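Long-range contacts in plasmid stabilization system (Mesorhizobium opportunistum, PDB 5CEG), which probably acts as the ParE-type toxin of a type II toxin-antitoxin system, a member of the RelE toxin family: residues B[81-86]-B[106-111]; B[15-20]-B[99-104]. All blocks are in the same frame, centred on the assembly; numbering follows the deposited sequence. Where two conformers were deposited one is given.

Contact 1. Residues B[81-86]-B[106-111]. With NA (sodium ion), chain J.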
loop_
_atom_site.group_PDB
_atom_site.type_symbol
_atom_site.label_atom_id
_atom_site.label_comp_id
_atom_site.label_asym_id
_atom_site.label_seq_id
_atom_site.Cartn_x
_atom_site.Cartn_y
_atom_site.Cartn_z
ATOM N N ALA B 81 -0.773 -4.586 21.564
ATOM C CA ALA B 81 0.109 -4.286 20.441
ATOM C C ALA B 81 1.539 -4.765 20.666
ATOM O O ALA B 81 2.097 -4.565 21.753
ATOM C CB ALA B 81 0.100 -2.785 20.164
ATOM N N PRO B 82 2.143 -5.391 19.648
ATOM C CA PRO B 82 1.680 -5.649 18.273
ATOM C C PRO B 82 0.894 -6.953 18.083
ATOM O O PRO B 82 0.733 -7.424 16.943
ATOM C CB PRO B 82 2.996 -5.721 17.494
ATOM C CG PRO B 82 3.931 -6.357 18.490
ATOM C CD PRO B 82 3.560 -5.768 19.820
ATOM N N PHE B 83 0.425 -7.534 19.185
ATOM C CA PHE B 83 -0.248 -8.829 19.147
ATOM C C PHE B 83 -1.758 -8.697 19.197
ATOM O O PHE B 83 -2.311 -7.727 19.715
ATOM C CB PHE B 83 0.225 -9.718 20.310
ATOM C CG PHE B 83 1.711 -9.775 20.441
ATOM C CD1 PHE B 83 2.466 -10.495 19.530
ATOM C CD2 PHE B 83 2.353 -9.075 21.450
ATOM C CE1 PHE B 83 3.842 -10.533 19.637
ATOM C CE2 PHE B 83 3.724 -9.107 21.564
ATOM C CZ PHE B 83 4.472 -9.822 20.657
ATOM N N VAL B 84 -2.420 -9.703 18.644
ATOM C CA VAL B 84 -3.857 -9.826 18.722
ATOM C C VAL B 84 -4.155 -11.138 19.436
ATOM O O VAL B 84 -3.697 -12.197 18.998
ATOM C CB VAL B 84 -4.473 -9.817 17.309
ATOM C CG1 VAL B 84 -5.913 -10.195 17.354
ATOM C CG2 VAL B 84 -4.266 -8.442 16.639
ATOM N N LEU B 85 -4.872 -11.071 20.553
ATOM C CA LEU B 85 -5.297 -12.289 21.230
ATOM C C LEU B 85 -6.635 -12.711 20.652
ATOM O O LEU B 85 -7.580 -11.934 20.669
ATOM C CB LEU B 85 -5.431 -12.080 22.742
ATOM C CG LEU B 85 -4.228 -11.707 23.613
ATOM C CD1 LEU B 85 -4.688 -11.502 25.047
ATOM C CD2 LEU B 85 -3.157 -12.765 23.577
ATOM N N LEU B 86 -6.723 -13.945 20.161
ATOM C CA LEU B 86 -8.003 -14.487 19.712
ATOM C C LEU B 86 -8.514 -15.443 20.776
ATOM O O LEU B 86 -7.788 -16.342 21.181
ATOM C CB LEU B 86 -7.870 -15.235 18.376
ATOM C CG LEU B 86 -7.299 -14.455 17.193
ATOM C CD1 LEU B 86 -7.199 -15.378 15.979
ATOM C CD2 LEU B 86 -8.189 -13.253 16.909
ATOM N N VAL B 106 -2.276 -16.452 19.867
ATOM C CA VAL B 106 -1.657 -15.134 20.021
ATOM C C VAL B 106 -0.980 -14.790 18.686
ATOM O O VAL B 106 -0.001 -15.431 18.294
ATOM C CB VAL B 106 -0.627 -15.105 21.164
ATOM C CG1 VAL B 106 -0.098 -13.679 21.351
ATOM C CG2 VAL B 106 -1.255 -15.622 22.471
ATOM N N VAL B 107 -1.525 -13.803 17.977
ATOM C CA VAL B 107 -1.076 -13.517 16.612
ATOM C C VAL B 107 -0.257 -12.231 16.557
ATOM O O VAL B 107 -0.683 -11.225 17.085
ATOM C CB VAL B 107 -2.267 -13.388 15.667
ATOM C CG1 VAL B 107 -1.789 -13.151 14.231
ATOM C CG2 VAL B 107 -3.147 -14.648 15.735
ATOM N N ASP B 108 0.919 -12.277 15.932
ATOM C CA ASP B 108 1.723 -11.070 15.745
ATOM C C ASP B 108 1.295 -10.393 14.452
ATOM O O ASP B 108 1.538 -10.925 13.375
ATOM C CB ASP B 108 3.216 -11.421 15.698
ATOM C CG ASP B 108 4.120 -10.191 15.588
ATOM O OD1 ASP B 108 3.636 -9.076 15.313
ATOM O OD2 ASP B 108 5.339 -10.352 15.803
ATOM N N GLY B 109 0.670 -9.222 14.561
ATOM C CA GLY B 109 0.179 -8.538 13.380
ATOM C C GLY B 109 1.275 -8.144 12.403
ATOM O O GLY B 109 1.030 -8.011 11.201
ATOM N N ARG B 110 2.486 -7.931 12.910
ATOM C CA ARG B 110 3.604 -7.584 12.034
ATOM C C ARG B 110 3.988 -8.759 11.138
ATOM O O ARG B 110 4.538 -8.571 10.049
ATOM C CB ARG B 110 4.825 -7.144 12.849
ATOM C CG ARG B 110 4.605 -5.868 13.656
ATOM C CD ARG B 110 5.765 -5.733 14.640
ATOM N NE ARG B 110 5.703 -4.516 15.442
ATOM C CZ ARG B 110 6.416 -4.335 16.550
ATOM N NH1 ARG B 110 7.217 -5.299 16.984
ATOM N NH2 ARG B 110 6.323 -3.199 17.226
ATOM N N ARG B 111 3.699 -9.973 11.607
ATOM C CA ARG B 111 4.100 -11.187 10.906
ATOM C C ARG B 111 2.994 -11.757 10.034
ATOM O O ARG B 111 3.274 -12.441 9.046
ATOM C CB ARG B 111 4.540 -12.247 11.924
ATOM C CG ARG B 111 4.976 -13.570 11.321
ATOM C CD ARG B 111 5.209 -14.599 12.407
ATOM N NE ARG B 111 5.879 -15.797 11.907
ATOM C CZ ARG B 111 6.560 -16.630 12.688
ATOM N NH1 ARG B 111 6.657 -16.374 13.987
ATOM N NH2 ARG B 111 7.149 -17.706 12.176
HETATM NA NA NA J . 1.097 -6.152 9.499
HETATM O O HOH W 1 3.268 -6.582 8.547
HETATM O O HOH W 2 1.027 -4.697 7.476
#
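Pro82 lies against Arg110 where strand 83-90 begins and strand 100-108 ends. From Arg110 CB, CG is anti to the carbonyl carbon (chi1 -64°) and the chain then runs extended. Arg110 CG and CD skirt Pro82 CB, Arg110 NE comes to 3.6 Å from Pro82 CB, and Arg110 CZ sits 3.7 Å from Pro82 CG, so the proline ring covers one face of the guanidinium. NH1 also lies against Pro82 CG while forming a salt bridge with an acidic side chain of another protein chain; NH2, farther from the proline, bonds to a glycerol.

The same proline, preceded by a cis peptide bond, places its CG over the Phe83 ring centre, while Phe83 CD1 lies 3.9 Å from Asp108 CA. The Phe83 ring and Asp108 carboxylate planes are 64° apart. Two backbone bonds join Val84 and Val107 in an antiparallel hydrogen-bonded pair, Val84 N to Val107 O at 2.8 Å and Val107 N to Val84 O at 2.9 Å. A third, Gly109 N to Pro82 O at 3.0 Å, ties the first helical residue to the loop just before strand 83-90. Leu85 and Val106 point the same way, with Leu85 CD2 3.6 Å from Val106 CG2, on the face that packs on helices 23-37 and 41-60.

Asp108 is the N-cap: its OD1 receives Arg110 N from above the carboxylate plane. Gly109 O binds the sodium ion at 2.5 Å. The arrangement is that of an antiparallel beta hairpin whose second strand passes directly into an Asp-capped helix, beside a sodium site.

Contact 2. Residues B[15-20]-B[99-104]; sequences MAVRLV and EWVEIV
Strand 18-21, at one edge of the chain's mixed sheet, runs parallel to strand 100-108; the axes of the paired segments are 4.7 Å apart and their directions differ by 16°. Arg18 faces Trp100, Leu19 faces Val101 and Val20 faces Glu102. Three backbone bonds hold this register. Val101 N donates to Arg18 O, Val20 N to Val101 O, and Ile103 N to Val20 O at 2.9 Å with an N-H...O angle of 160°. The donors thus alternate between strands, as parallel pairing requires. Two weaker CA-H...O contacts accompany them, Leu19 CA to Val101 O and Glu102 CA to Val20 O at 3.3 Å.

On the face bearing Leu19 and Val101, the side chains cross at a slant. Leu19 CD1 meets Val101 CG1 at 3.8 Å, while Leu19 CD2 reaches on to Ile103 CD1 at 3.9 Å in the conformer described. The other methyl of Val101, CG2, meets Val17 CG2 of the 15-20 segment at 3.8 Å. Leu19 and Val101 also touch helix 41-60, which covers this side.

Across the sheet, Val20 CG2 stands between its backbone N and carbonyl carbon (chi1 -67° for CG1), which brings it 3.6 Å from Val101 O; its approach to Trp100 CD1 holds for one of two conformers of that residue and is doubtful. Glu102 shares this face; its OE1 forms a salt bridge with a basic side chain of another protein chain. At the start of the pairing, a water accepts from Arg18 N and donates to Glu99 O at 2.6 Å; Glu99 and Trp100 form a classic beta bulge toward Val90 of strand 83-90. The chemistry implies a join set by directional backbone bonds and apolar methyl packing, with water replacing a direct bond where the pairing starts.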
loop_
_atom_site.group_PDB
_atom_site.type_symbol
_atom_site.label_atom_id
_atom_site.label_comp_id
_atom_site.label_asym_id
_atom_site.label_seq_id
_atom_site.Cartn_x
_atom_site.Cartn_y
_atom_site.Cartn_z
ATOM N N MET B 15 -14.123 -14.766 41.750
ATOM C CA MET B 15 -14.545 -13.710 40.838
ATOM C C MET B 15 -13.962 -13.913 39.440
ATOM O O MET B 15 -14.690 -13.895 38.446
ATOM C CB MET B 15 -14.141 -12.340 41.383
ATOM N N ALA B 16 -12.646 -14.095 39.368
ATOM C CA ALA B 16 -11.985 -14.365 38.092
ATOM C C ALA B 16 -12.452 -15.711 37.541
ATOM O O ALA B 16 -12.569 -16.681 38.292
ATOM C CB ALA B 16 -10.469 -14.354 38.259
ATOM N N VAL B 17 -12.733 -15.770 36.241
ATOM C CA VAL B 17 -13.114 -17.030 35.613
ATOM C C VAL B 17 -11.857 -17.846 35.306
ATOM O O VAL B 17 -10.745 -17.302 35.326
ATOM C CB VAL B 17 -13.929 -16.805 34.320
ATOM C CG1 VAL B 17 -15.003 -15.763 34.552
ATOM C CG2 VAL B 17 -13.029 -16.378 33.182
ATOM N N ARG B 18 -12.028 -19.144 35.039
ATOM C CA ARG B 18 -10.900 -19.990 34.646
ATOM C C ARG B 18 -10.389 -19.550 33.281
ATOM O O ARG B 18 -11.179 -19.341 32.365
ATOM C CB ARG B 18 -11.288 -21.474 34.596
ATOM C CG ARG B 18 -10.129 -22.401 34.211
ATOM C CD ARG B 18 -10.136 -23.681 35.024
ATOM N NE ARG B 18 -9.269 -24.743 34.511
ATOM C CZ ARG B 18 -8.082 -25.068 35.020
ATOM N NH1 ARG B 18 -7.582 -24.400 36.052
ATOM N NH2 ARG B 18 -7.389 -26.068 34.497
ATOM N N LEU B 19 -9.081 -19.407 33.153
ATOM C CA LEU B 19 -8.513 -19.032 31.865
ATOM C C LEU B 19 -7.514 -20.084 31.422
ATOM O O LEU B 19 -6.571 -20.423 32.143
ATOM C CB LEU B 19 -7.855 -17.646 31.930
ATOM C CG LEU B 19 -7.537 -17.025 30.554
ATOM C CD1 LEU B 19 -7.815 -15.526 30.546
ATOM C CD2 LEU B 19 -6.107 -17.289 30.183
ATOM N N VAL B 20 -7.729 -20.605 30.222
ATOM C CA VAL B 20 -6.868 -21.624 29.662
ATOM C C VAL B 20 -6.418 -21.193 28.271
ATOM O O VAL B 20 -7.004 -20.278 27.678
ATOM C CB VAL B 20 -7.577 -22.992 29.600
ATOM C CG1 VAL B 20 -7.824 -23.521 31.041
ATOM C CG2 VAL B 20 -8.900 -22.882 28.857
ATOM N N GLU B 99 -17.855 -19.808 32.376
ATOM C CA GLU B 99 -17.127 -20.869 33.079
ATOM C C GLU B 99 -15.640 -20.859 32.714
ATOM O O GLU B 99 -14.783 -21.045 33.583
ATOM C CB GLU B 99 -17.739 -22.245 32.795
ATOM C CG GLU B 99 -16.916 -23.376 33.387
ATOM C CD GLU B 99 -17.722 -24.483 34.032
ATOM O OE1 GLU B 99 -18.934 -24.301 34.240
ATOM O OE2 GLU B 99 -17.128 -25.545 34.332
ATOM N N TRP B 100 -15.319 -20.618 31.440
ATOM C CA TRP B 100 -13.930 -20.277 31.170
ATOM C C TRP B 100 -13.744 -19.424 29.945
ATOM O O TRP B 100 -14.651 -19.146 29.175
ATOM C CB TRP B 100 -13.041 -21.510 31.017
ATOM C CG TRP B 100 -13.372 -22.296 29.822
ATOM C CD1 TRP B 100 -12.773 -22.255 28.598
ATOM C CD2 TRP B 100 -14.412 -23.248 29.735
ATOM N NE1 TRP B 100 -13.388 -23.148 27.746
ATOM C CE2 TRP B 100 -14.397 -23.770 28.431
ATOM C CE3 TRP B 100 -15.358 -23.718 30.639
ATOM C CZ2 TRP B 100 -15.292 -24.735 28.023
ATOM C CZ3 TRP B 100 -16.242 -24.663 30.236
ATOM C CH2 TRP B 100 -16.214 -25.157 28.942
ATOM N N VAL B 101 -12.536 -18.883 29.900
ATOM C CA VAL B 101 -12.046 -18.154 28.737
ATOM C C VAL B 101 -10.974 -19.040 28.136
ATOM O O VAL B 101 -10.079 -19.476 28.853
ATOM C CB VAL B 101 -11.470 -16.785 29.123
ATOM C CG1 VAL B 101 -10.571 -16.236 28.002
ATOM C CG2 VAL B 101 -12.607 -15.822 29.436
ATOM N N GLU B 102 -11.066 -19.339 26.837
ATOM C CA GLU B 102 -9.968 -20.022 26.158
ATOM C C GLU B 102 -9.273 -19.079 25.182
ATOM O O GLU B 102 -9.907 -18.597 24.247
ATOM C CB GLU B 102 -10.437 -21.264 25.378
ATOM C CG GLU B 102 -9.247 -21.910 24.612
ATOM C CD GLU B 102 -9.601 -23.085 23.714
ATOM O OE1 GLU B 102 -10.753 -23.561 23.740
ATOM O OE2 GLU B 102 -8.686 -23.548 22.991
ATOM N N ILE B 103 -7.992 -18.810 25.411
ATOM C CA ILE B 103 -7.209 -18.063 24.429
ATOM C C ILE B 103 -6.746 -19.058 23.365
ATOM O O ILE B 103 -6.000 -20.000 23.638
ATOM C CB ILE B 103 -6.035 -17.316 25.084
ATOM C CG1 ILE B 103 -6.594 -16.312 26.098
ATOM C CG2 ILE B 103 -5.192 -16.613 24.022
ATOM C CD1 ILE B 103 -5.554 -15.464 26.807
ATOM N N VAL B 104 -7.240 -18.851 22.146
ATOM C CA VAL B 104 -7.027 -19.820 21.073
ATOM C C VAL B 104 -5.719 -19.593 20.297
ATOM O O VAL B 104 -5.018 -20.551 19.965
ATOM C CB VAL B 104 -8.242 -19.802 20.127
ATOM C CG1 VAL B 104 -8.043 -20.772 18.957
ATOM C CG2 VAL B 104 -9.506 -20.177 20.909
HETATM O O HOH W 3 -14.694 -19.957 35.895
#

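Contacts 1 and 2 use successive parts of strand 100-108, which lies between strands 18-21 and 83-90: contact 2 pairs its beginning in parallel with the edge strand, and contact 1 pairs its end antiparallel with 83-90. Their centres are about 19 Å apart, on opposite sides of the chain's centre, yet they meet directly, since Leu86 O lies 2.7 Å from Val104 N, a probable hydrogen bond. Strand 18-21 joins the sheet beside the second strand of the hairpin, far along the sequence. The sodium ion belongs to contact 1 alone, bound by Gly109 O together with O of Leu113, Leu116 and the C-terminal Phe117, and two waters.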